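Fibronectin type III domain-containing protein (Simiduia agarivorans, PDB 6P2K) probably hydrolyses xyloglucan-type beta-glucans through this family 74 glycoside hydrolase part of a longer protein, built of seven-bladed beta-propellers, and binds zinc. Local coordinates at residues Glu399-Tyr404 with Val413-Ala418; Thr403-Val408 with Val448-Ile453; Met743-Phe748 with Tyr758-Gly763. All blocks are in the same frame, centred on the assembly; numbering follows the deposited sequence.

Contact 1: Glu399-Tyr404 with Val413-Ala418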
loop_
_atom_site.group_PDB
_atom_site.type_symbol
_atom_site.label_atom_id
_atom_site.label_comp_id
_atom_site.label_asym_id
_atom_site.label_seq_id
_atom_site.Cartn_x
_atom_site.Cartn_y
_atom_site.Cartn_z
ATOM N N GLU B 399 -35.699 22.259 7.530
ATOM C CA GLU B 399 -34.766 21.636 8.461
ATOM C C GLU B 399 -35.485 21.445 9.786
ATOM O O GLU B 399 -36.035 22.403 10.338
ATOM C CB GLU B 399 -33.498 22.472 8.657
ATOM C CG GLU B 399 -33.737 23.957 8.871
ATOM C CD GLU B 399 -33.923 24.718 7.574
ATOM O OE1 GLU B 399 -33.086 24.533 6.665
ATOM O OE2 GLU B 399 -34.886 25.510 7.467
ATOM N N SER B 400 -35.484 20.210 10.289
ATOM C CA SER B 400 -36.280 19.901 11.469
ATOM C C SER B 400 -35.537 18.996 12.446
ATOM O O SER B 400 -36.167 18.248 13.201
ATOM C CB SER B 400 -37.613 19.255 11.073
ATOM O OG SER B 400 -38.197 19.927 9.972
ATOM N N THR B 401 -34.208 19.063 12.466
ATOM C CA THR B 401 -33.423 18.192 13.327
ATOM C C THR B 401 -33.191 18.843 14.680
ATOM O O THR B 401 -33.019 20.062 14.778
ATOM C CB THR B 401 -32.070 17.855 12.697
ATOM O OG1 THR B 401 -31.306 19.058 12.525
ATOM C CG2 THR B 401 -32.258 17.170 11.351
ATOM N N TYR B 402 -33.193 18.017 15.723
ATOM C CA TYR B 402 -32.652 18.421 17.016
ATOM C C TYR B 402 -31.133 18.301 16.943
ATOM O O TYR B 402 -30.589 17.190 16.921
ATOM C CB TYR B 402 -33.221 17.557 18.140
ATOM C CG TYR B 402 -32.974 18.133 19.524
ATOM C CD1 TYR B 402 -31.686 18.209 20.047
ATOM C CD2 TYR B 402 -34.027 18.602 20.303
ATOM C CE1 TYR B 402 -31.449 18.734 21.295
ATOM C CE2 TYR B 402 -33.799 19.126 21.563
ATOM C CZ TYR B 402 -32.506 19.192 22.049
ATOM O OH TYR B 402 -32.258 19.714 23.294
ATOM N N THR B 403 -30.443 19.435 16.905
ATOM C CA THR B 403 -28.988 19.455 16.830
ATOM C C THR B 403 -28.416 19.956 18.149
ATOM O O THR B 403 -28.787 21.037 18.620
ATOM C CB THR B 403 -28.508 20.325 15.668
ATOM O OG1 THR B 403 -29.152 19.900 14.458
ATOM C CG2 THR B 403 -26.999 20.192 15.495
ATOM N N TYR B 404 -27.516 19.160 18.740
ATOM C CA TYR B 404 -26.938 19.468 20.047
ATOM C C TYR B 404 -25.779 20.456 19.955
ATOM O O TYR B 404 -25.652 21.348 20.802
ATOM C CB TYR B 404 -26.404 18.202 20.721
ATOM C CG TYR B 404 -27.388 17.118 21.111
ATOM C CD1 TYR B 404 -28.144 17.218 22.273
ATOM C CD2 TYR B 404 -27.500 15.957 20.355
ATOM C CE1 TYR B 404 -29.016 16.208 22.649
ATOM C CE2 TYR B 404 -28.365 14.940 20.724
ATOM C CZ TYR B 404 -29.118 15.070 21.868
ATOM O OH TYR B 404 -29.973 14.058 22.230
ATOM N N VAL B 413 -17.589 20.329 8.396
ATOM C CA VAL B 413 -18.537 20.706 9.436
ATOM C C VAL B 413 -19.205 19.437 9.940
ATOM O O VAL B 413 -19.521 18.540 9.150
ATOM C CB VAL B 413 -19.603 21.703 8.925
ATOM C CG1 VAL B 413 -20.512 22.147 10.071
ATOM C CG2 VAL B 413 -18.951 22.907 8.258
ATOM N N ILE B 414 -19.414 19.353 11.252
ATOM C CA ILE B 414 -20.190 18.269 11.835
ATOM C C ILE B 414 -21.295 18.868 12.691
ATOM O O ILE B 414 -21.047 19.780 13.488
ATOM C CB ILE B 414 -19.322 17.299 12.664
ATOM C CG1 ILE B 414 -20.205 16.233 13.320
ATOM C CG2 ILE B 414 -18.499 18.047 13.710
ATOM C CD1 ILE B 414 -19.444 15.019 13.809
ATOM N N GLN B 415 -22.520 18.382 12.493
ATOM C CA GLN B 415 -23.624 18.596 13.420
ATOM C C GLN B 415 -23.803 17.334 14.250
ATOM O O GLN B 415 -23.956 16.243 13.695
ATOM C CB GLN B 415 -24.934 18.896 12.690
ATOM C CG GLN B 415 -25.032 20.215 11.970
ATOM C CD GLN B 415 -26.427 20.426 11.402
ATOM O OE1 GLN B 415 -27.423 20.304 12.119
ATOM N NE2 GLN B 415 -26.508 20.722 10.107
ATOM N N GLY B 416 -23.774 17.482 15.571
ATOM C CA GLY B 416 -24.151 16.389 16.443
ATOM C C GLY B 416 -25.642 16.426 16.698
ATOM O O GLY B 416 -26.156 17.418 17.220
ATOM N N GLN B 417 -26.357 15.368 16.331
ATOM C CA GLN B 417 -27.810 15.396 16.348
ATOM C C GLN B 417 -28.372 14.262 17.193
ATOM O O GLN B 417 -27.708 13.255 17.454
ATOM C CB GLN B 417 -28.376 15.300 14.922
ATOM C CG GLN B 417 -27.979 16.467 14.024
ATOM C CD GLN B 417 -28.668 16.427 12.675
ATOM O OE1 GLN B 417 -29.437 15.509 12.383
ATOM N NE2 GLN B 417 -28.397 17.426 11.844
ATOM N N ALA B 418 -29.614 14.453 17.626
ATOM C CA ALA B 418 -30.423 13.353 18.118
ATOM C C ALA B 418 -31.033 12.613 16.935
ATOM O O ALA B 418 -31.262 13.195 15.870
ATOM C CB ALA B 418 -31.523 13.862 19.052
HETATM O O HOH W 1 -30.218 19.503 10.157
HETATM O O HOH W 2 -33.122 15.282 15.062
#
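Thr403 and Gln415 cross at about a right angle, and the threonine hydroxyl gives its proton to the glutamine's amide oxygen, Thr403 OG1 to Gln415 OE1, 2.9 Å, close to the line of the carbonyl. OG1 gets there by standing beside its own backbone N (chi1 -53°), while CG2 of Thr403, anti to that N, packs 3.4 Å from Gly416 O. The same Gln415 OE1 takes a second proton from Gln417 NE2 at 3.1 Å, this one arriving well above the carbonyl plane. Gln417 in turn lays its amide obliquely against Thr401, its OE1 3.4 Å from Thr401 CG2, and Asn420 ND2 binds that oxygen. Beneath these side chains runs the backbone: Thr403 and Gln417 form a non-hydrogen-bonded antiparallel pair, flanked by Tyr404 N to Gly416 O at 2.7 Å and Ala418 N to Tyr402 O at 3.0 Å. One water extends the ladder beyond the strand, linking Tyr402 N to Ala418 O. Tyr404 brings its ring past Ala418, CE2 being 3.7 Å from Ala418 CB, and its hydroxyl binds Asp447. An alanine at Gln415 is likely to leave the Thr403 hydroxyl and the Gln417 amide without their shared acceptor, and Asn10, bonded through OD1 to Gln415 NE2, without that donor. The contact is the open end of the hairpin of strands 403-409 and 412-417, where the incoming chain turns into the sheet; strand 421-425 flanks 412-417 on its far side and packs Met423 against both glutamines.

Contact 2: Thr403-Val408 with Val448-Ile453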
loop_
_atom_site.group_PDB
_atom_site.type_symbol
_atom_site.label_atom_id
_atom_site.label_comp_id
_atom_site.label_asym_id
_atom_site.label_seq_id
_atom_site.Cartn_x
_atom_site.Cartn_y
_atom_site.Cartn_z
ATOM N N THR B 403 -30.443 19.435 16.905
ATOM C CA THR B 403 -28.988 19.455 16.830
ATOM C C THR B 403 -28.416 19.956 18.149
ATOM O O THR B 403 -28.787 21.037 18.620
ATOM C CB THR B 403 -28.508 20.325 15.668
ATOM O OG1 THR B 403 -29.152 19.900 14.458
ATOM C CG2 THR B 403 -26.999 20.192 15.495
ATOM N N TYR B 404 -27.516 19.160 18.740
ATOM C CA TYR B 404 -26.938 19.468 20.047
ATOM C C TYR B 404 -25.779 20.456 19.955
ATOM O O TYR B 404 -25.652 21.348 20.802
ATOM C CB TYR B 404 -26.404 18.202 20.721
ATOM C CG TYR B 404 -27.388 17.118 21.111
ATOM C CD1 TYR B 404 -28.144 17.218 22.273
ATOM C CD2 TYR B 404 -27.500 15.957 20.355
ATOM C CE1 TYR B 404 -29.016 16.208 22.649
ATOM C CE2 TYR B 404 -28.365 14.940 20.724
ATOM C CZ TYR B 404 -29.118 15.070 21.868
ATOM O OH TYR B 404 -29.973 14.058 22.230
ATOM N N ASP B 405 -24.898 20.278 18.971
ATOM C CA ASP B 405 -23.583 20.909 18.972
ATOM C C ASP B 405 -23.079 20.949 17.536
ATOM O O ASP B 405 -23.592 20.243 16.661
ATOM C CB ASP B 405 -22.608 20.145 19.891
ATOM C CG ASP B 405 -21.488 21.030 20.444
ATOM O OD1 ASP B 405 -21.284 22.127 19.877
ATOM O OD2 ASP B 405 -20.837 20.645 21.460
ATOM N N VAL B 406 -22.076 21.795 17.298
ATOM C CA VAL B 406 -21.470 21.946 15.980
ATOM C C VAL B 406 -19.972 22.147 16.155
ATOM O O VAL B 406 -19.514 22.693 17.161
ATOM C CB VAL B 406 -22.095 23.123 15.187
ATOM C CG1 VAL B 406 -21.852 24.450 15.903
ATOM C CG2 VAL B 406 -21.568 23.172 13.753
ATOM N N ALA B 407 -19.203 21.677 15.174
ATOM C CA ALA B 407 -17.772 21.932 15.113
ATOM C C ALA B 407 -17.372 22.114 13.655
ATOM O O ALA B 407 -17.940 21.484 12.760
ATOM C CB ALA B 407 -16.959 20.800 15.752
ATOM N N VAL B 408 -16.390 22.983 13.423
ATOM C CA VAL B 408 -15.969 23.359 12.079
ATOM C C VAL B 408 -14.449 23.308 11.997
ATOM O O VAL B 408 -13.756 23.774 12.906
ATOM C CB VAL B 408 -16.473 24.767 11.697
ATOM C CG1 VAL B 408 -15.922 25.188 10.343
ATOM C CG2 VAL B 408 -17.993 24.817 11.689
ATOM N N VAL B 448 -25.502 12.262 19.291
ATOM C CA VAL B 448 -24.180 12.894 19.337
ATOM C C VAL B 448 -24.339 14.235 20.055
ATOM O O VAL B 448 -24.598 15.268 19.429
ATOM C CB VAL B 448 -23.573 13.081 17.942
ATOM C CG1 VAL B 448 -22.197 13.726 18.042
ATOM C CG2 VAL B 448 -23.482 11.743 17.218
ATOM N N GLN B 449 -24.142 14.234 21.374
ATOM C CA GLN B 449 -24.434 15.403 22.196
ATOM C C GLN B 449 -23.292 16.412 22.274
ATOM O O GLN B 449 -23.510 17.524 22.766
ATOM C CB GLN B 449 -24.827 14.961 23.613
ATOM C CG GLN B 449 -26.181 14.259 23.668
ATOM C CD GLN B 449 -26.589 13.818 25.066
ATOM O OE1 GLN B 449 -26.248 14.456 26.061
ATOM N NE2 GLN B 449 -27.333 12.720 25.143
ATOM N N ALA B 450 -22.094 16.073 21.798
ATOM C CA ALA B 450 -20.972 16.998 21.884
ATOM C C ALA B 450 -19.956 16.679 20.796
ATOM O O ALA B 450 -19.657 15.510 20.543
ATOM C CB ALA B 450 -20.305 16.934 23.265
ATOM N N VAL B 451 -19.432 17.730 20.159
ATOM C CA VAL B 451 -18.365 17.620 19.170
ATOM C C VAL B 451 -17.367 18.748 19.400
ATOM O O VAL B 451 -17.704 19.796 19.959
ATOM C CB VAL B 451 -18.897 17.665 17.716
ATOM C CG1 VAL B 451 -19.688 16.404 17.389
ATOM C CG2 VAL B 451 -19.753 18.907 17.493
ATOM N N ASP B 452 -16.128 18.526 18.956
ATOM C CA ASP B 452 -15.072 19.532 19.023
ATOM C C ASP B 452 -13.945 19.102 18.091
ATOM O O ASP B 452 -13.967 18.006 17.526
ATOM C CB ASP B 452 -14.564 19.724 20.460
ATOM C CG ASP B 452 -14.101 21.151 20.735
ATOM O OD1 ASP B 452 -13.826 21.893 19.764
ATOM O OD2 ASP B 452 -14.009 21.531 21.926
ATOM N N ILE B 453 -12.960 19.984 17.925
ATOM C CA ILE B 453 -11.797 19.724 17.078
ATOM C C ILE B 453 -10.553 19.726 17.955
ATOM O O ILE B 453 -10.261 20.725 18.623
ATOM C CB ILE B 453 -11.658 20.757 15.947
ATOM C CG1 ILE B 453 -12.982 20.936 15.200
ATOM C CG2 ILE B 453 -10.544 20.345 14.986
ATOM C CD1 ILE B 453 -13.423 19.717 14.410
#
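Asp405 OD2 is held from two directions: it is a ligand of a zinc ion, and across the contact Val451 N points at it nearly straight (165°) but from 3.5 Å, a weak hydrogen bond. The other carboxylate oxygen, Asp405 OD1, is met on its anti side by Val406 N at 2.7 Å, somewhat out of the carboxylate plane, which helps fix the group's rotation; Arg747 NH2 adds a long, weak ion pair. Asp513 OD1 supplies the second protein ligand of the metal. Tyr404 and Asp405 both face Gly416, a classic beta bulge, and the ring of Tyr404 lies against strand 447-456. There Gln449 CG sits squarely over one ring face, 3.5 Å from the centroid of the Tyr404 ring and 11° off the normal, a CH-pi contact, while Tyr402 approaches the opposite face. Gln449 NE2 binds Asp447 OD1, on the carboxylate that also takes the tyrosine hydroxyl. Further along the chemistry becomes apolar. With Val451 CG1 beside the backbone N (chi1 -69°), CG2 falls between the N and the carbonyl carbon, where it lies 3.8 Å from Ala407 CB and closer still, 3.5 Å, to the Val406 carbonyl carbon. Ile453 CD1 closes the row, 3.9 Å from Ala407 CB. The two strands run almost parallel, axes 5.4 Å apart, as the leading strands of successive propeller blades. No backbone-to-backbone bond joins them here: aromatic packing, a seam of methyl groups and one weak bond to a carboxylate do so instead. Through that carboxylate the metal probably links strand 403-409 to strand 511-516, while the weak Val451 bond adds a tie to the strand between.

Contact 3: Met743-Phe748 with Tyr758-Gly763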
loop_
_atom_site.group_PDB
_atom_site.type_symbol
_atom_site.label_atom_id
_atom_site.label_comp_id
_atom_site.label_asym_id
_atom_site.label_seq_id
_atom_site.Cartn_x
_atom_site.Cartn_y
_atom_site.Cartn_z
ATOM N N MET B 743 -31.776 27.892 20.981
ATOM C CA MET B 743 -30.444 27.419 20.633
ATOM C C MET B 743 -29.913 26.449 21.676
ATOM O O MET B 743 -30.101 26.651 22.879
ATOM C CB MET B 743 -29.468 28.584 20.480
ATOM C CG MET B 743 -29.758 29.470 19.282
ATOM S SD MET B 743 -28.704 30.923 19.244
ATOM C CE MET B 743 -29.232 31.669 17.702
ATOM N N THR B 744 -29.246 25.398 21.203
ATOM C CA THR B 744 -28.528 24.477 22.071
ATOM C C THR B 744 -27.044 24.792 22.171
ATOM O O THR B 744 -26.421 24.457 23.184
ATOM C CB THR B 744 -28.698 23.032 21.581
ATOM O OG1 THR B 744 -28.405 22.967 20.180
ATOM C CG2 THR B 744 -30.123 22.542 21.823
ATOM N N SER B 745 -26.469 25.426 21.152
ATOM C CA SER B 745 -25.046 25.733 21.145
ATOM C C SER B 745 -24.790 26.886 20.185
ATOM O O SER B 745 -25.497 27.050 19.187
ATOM C CB SER B 745 -24.208 24.519 20.729
ATOM O OG SER B 745 -24.264 24.327 19.324
ATOM N N SER B 746 -23.770 27.681 20.501
ATOM C CA SER B 746 -23.287 28.733 19.618
ATOM C C SER B 746 -21.769 28.795 19.683
ATOM O O SER B 746 -21.176 28.614 20.750
ATOM C CB SER B 746 -23.890 30.105 19.975
ATOM O OG SER B 746 -25.306 30.081 19.921
ATOM N N ARG B 747 -21.146 29.040 18.532
ATOM C CA ARG B 747 -19.704 29.220 18.441
ATOM C C ARG B 747 -19.417 30.373 17.494
ATOM O O ARG B 747 -20.053 30.493 16.443
ATOM C CB ARG B 747 -18.986 27.960 17.931
ATOM C CG ARG B 747 -19.017 26.770 18.873
ATOM C CD ARG B 747 -18.056 25.690 18.403
ATOM N NE ARG B 747 -18.358 24.382 18.981
ATOM C CZ ARG B 747 -17.838 23.927 20.117
ATOM N NH1 ARG B 747 -16.987 24.680 20.805
ATOM N NH2 ARG B 747 -18.168 22.721 20.567
ATOM N N PHE B 748 -18.468 31.221 17.869
ATOM C CA PHE B 748 -17.963 32.248 16.969
ATOM C C PHE B 748 -16.830 31.647 16.149
ATOM O O PHE B 748 -15.826 31.191 16.705
ATOM C CB PHE B 748 -17.487 33.476 17.742
ATOM C CG PHE B 748 -18.605 34.295 18.320
ATOM C CD1 PHE B 748 -19.307 35.187 17.529
ATOM C CD2 PHE B 748 -18.957 34.169 19.654
ATOM C CE1 PHE B 748 -20.334 35.942 18.058
ATOM C CE2 PHE B 748 -19.986 34.920 20.189
ATOM C CZ PHE B 748 -20.676 35.807 19.388
ATOM N N TYR B 758 -22.129 30.535 14.488
ATOM C CA TYR B 758 -22.765 29.260 14.175
ATOM C C TYR B 758 -23.589 28.835 15.381
ATOM O O TYR B 758 -23.044 28.673 16.481
ATOM C CB TYR B 758 -21.726 28.185 13.847
ATOM C CG TYR B 758 -21.086 28.278 12.478
ATOM C CD1 TYR B 758 -20.308 29.374 12.118
ATOM C CD2 TYR B 758 -21.230 27.251 11.555
ATOM C CE1 TYR B 758 -19.708 29.447 10.869
ATOM C CE2 TYR B 758 -20.638 27.318 10.303
ATOM C CZ TYR B 758 -19.878 28.417 9.967
ATOM O OH TYR B 758 -19.280 28.491 8.730
ATOM N N SER B 759 -24.892 28.649 15.179
ATOM C CA SER B 759 -25.787 28.241 16.255
ATOM C C SER B 759 -26.604 27.028 15.842
ATOM O O SER B 759 -27.165 26.993 14.740
ATOM C CB SER B 759 -26.709 29.399 16.675
ATOM O OG SER B 759 -25.988 30.607 16.840
ATOM N N THR B 760 -26.668 26.040 16.730
ATOM C CA THR B 760 -27.533 24.887 16.556
ATOM C C THR B 760 -28.798 25.070 17.382
ATOM O O THR B 760 -28.794 25.750 18.412
ATOM C CB THR B 760 -26.818 23.605 16.968
ATOM O OG1 THR B 760 -26.508 23.664 18.369
ATOM C CG2 THR B 760 -25.536 23.448 16.182
ATOM N N THR B 761 -29.887 24.473 16.910
ATOM C CA THR B 761 -31.200 24.680 17.496
ATOM C C THR B 761 -31.825 23.346 17.875
ATOM O O THR B 761 -31.551 22.322 17.237
ATOM C CB THR B 761 -32.125 25.416 16.516
ATOM O OG1 THR B 761 -32.325 24.599 15.357
ATOM C CG2 THR B 761 -31.506 26.739 16.087
ATOM N N PRO B 762 -32.673 23.324 18.913
ATOM C CA PRO B 762 -33.365 22.096 19.324
ATOM C C PRO B 762 -34.601 21.797 18.478
ATOM O O PRO B 762 -35.705 21.633 18.996
ATOM C CB PRO B 762 -33.732 22.392 20.780
ATOM C CG PRO B 762 -33.997 23.857 20.774
ATOM C CD PRO B 762 -32.987 24.449 19.815
ATOM N N GLY B 763 -34.421 21.745 17.162
ATOM C CA GLY B 763 -35.549 21.448 16.307
ATOM C C GLY B 763 -35.475 21.974 14.891
ATOM O O GLY B 763 -36.272 21.556 14.049
#
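In the antiparallel beta hairpin of strands 745-751 and 754-761, Ser745 and Thr760 share a face, and Thr744, just before the strand, brings its hydroxyl to theirs. Thr760 OG1 is the hub: Ser745 OG lies a short 2.5 Å away, a bond in which either may be the donor, and Thr744 OG1 stands 2.7 Å off. Thr760 holds its oxygen there by setting it between its backbone N and carbonyl carbon (chi1 63°), which sends CG2 beside the N instead. Thr744 OG1 has a further partner, Thr403 O of the adjoining hairpin. On the other face Ser759 OG donates to Ser746 OG at 3.2 Å, and Ser746 OG also reaches Gly695 O. The extended chain of Met743 lies against Ser759, with CE 3.5 Å from Ser759 OG. The backbone ladder is regular at the Arg747-Tyr758 pair, where Arg747 N binds Tyr758 O at 2.8 Å and Tyr758 N returns to Arg747 O at 2.9 Å. Near the end of the ladder the pattern shifts: Thr760 O is met not by Ser745 N but by Thr744 N, 2.8 Å away and 36° above the carbonyl plane. Beyond it Pro762, at the centre of an inverse gamma turn, slides past Thr744 in the opposite direction, Pro762 CB 3.8 Å from Thr744 CG2. From the face of Ser745 and Thr760, Arg747 extends to Val406 O through NE. The hairpin is part of a four-strand sheet whose opposite edge is strand 7-8, consistent with the closing blade of a beta-propeller, in which strands from the beginning and end of this part of the protein share one sheet.

Contacts 1 and 2 share Thr403 and Tyr404, their centres 8 Å apart: in one, strand 403-409 bonds within its own hairpin, in the other it meets the next blade. Gly416 N to Asp405 O, 3.0 Å, is a backbone bond linking them. Contact 3 joins the same strand through Thr403 O to Thr744 OG1 at 2.5 Å and Thr403 N to Thr761 O at 3.1 Å. Strand 403-409 thus lies between its hairpin mate and the 745-761 hairpin, with strand 447-456 against it as well. Arg747 NE binds Val406 O at 2.7 Å. Asp405 of contact 2 binds the zinc, and the side chain of Arg747 of contact 3 comes within about 4 Å of it at nearest atoms.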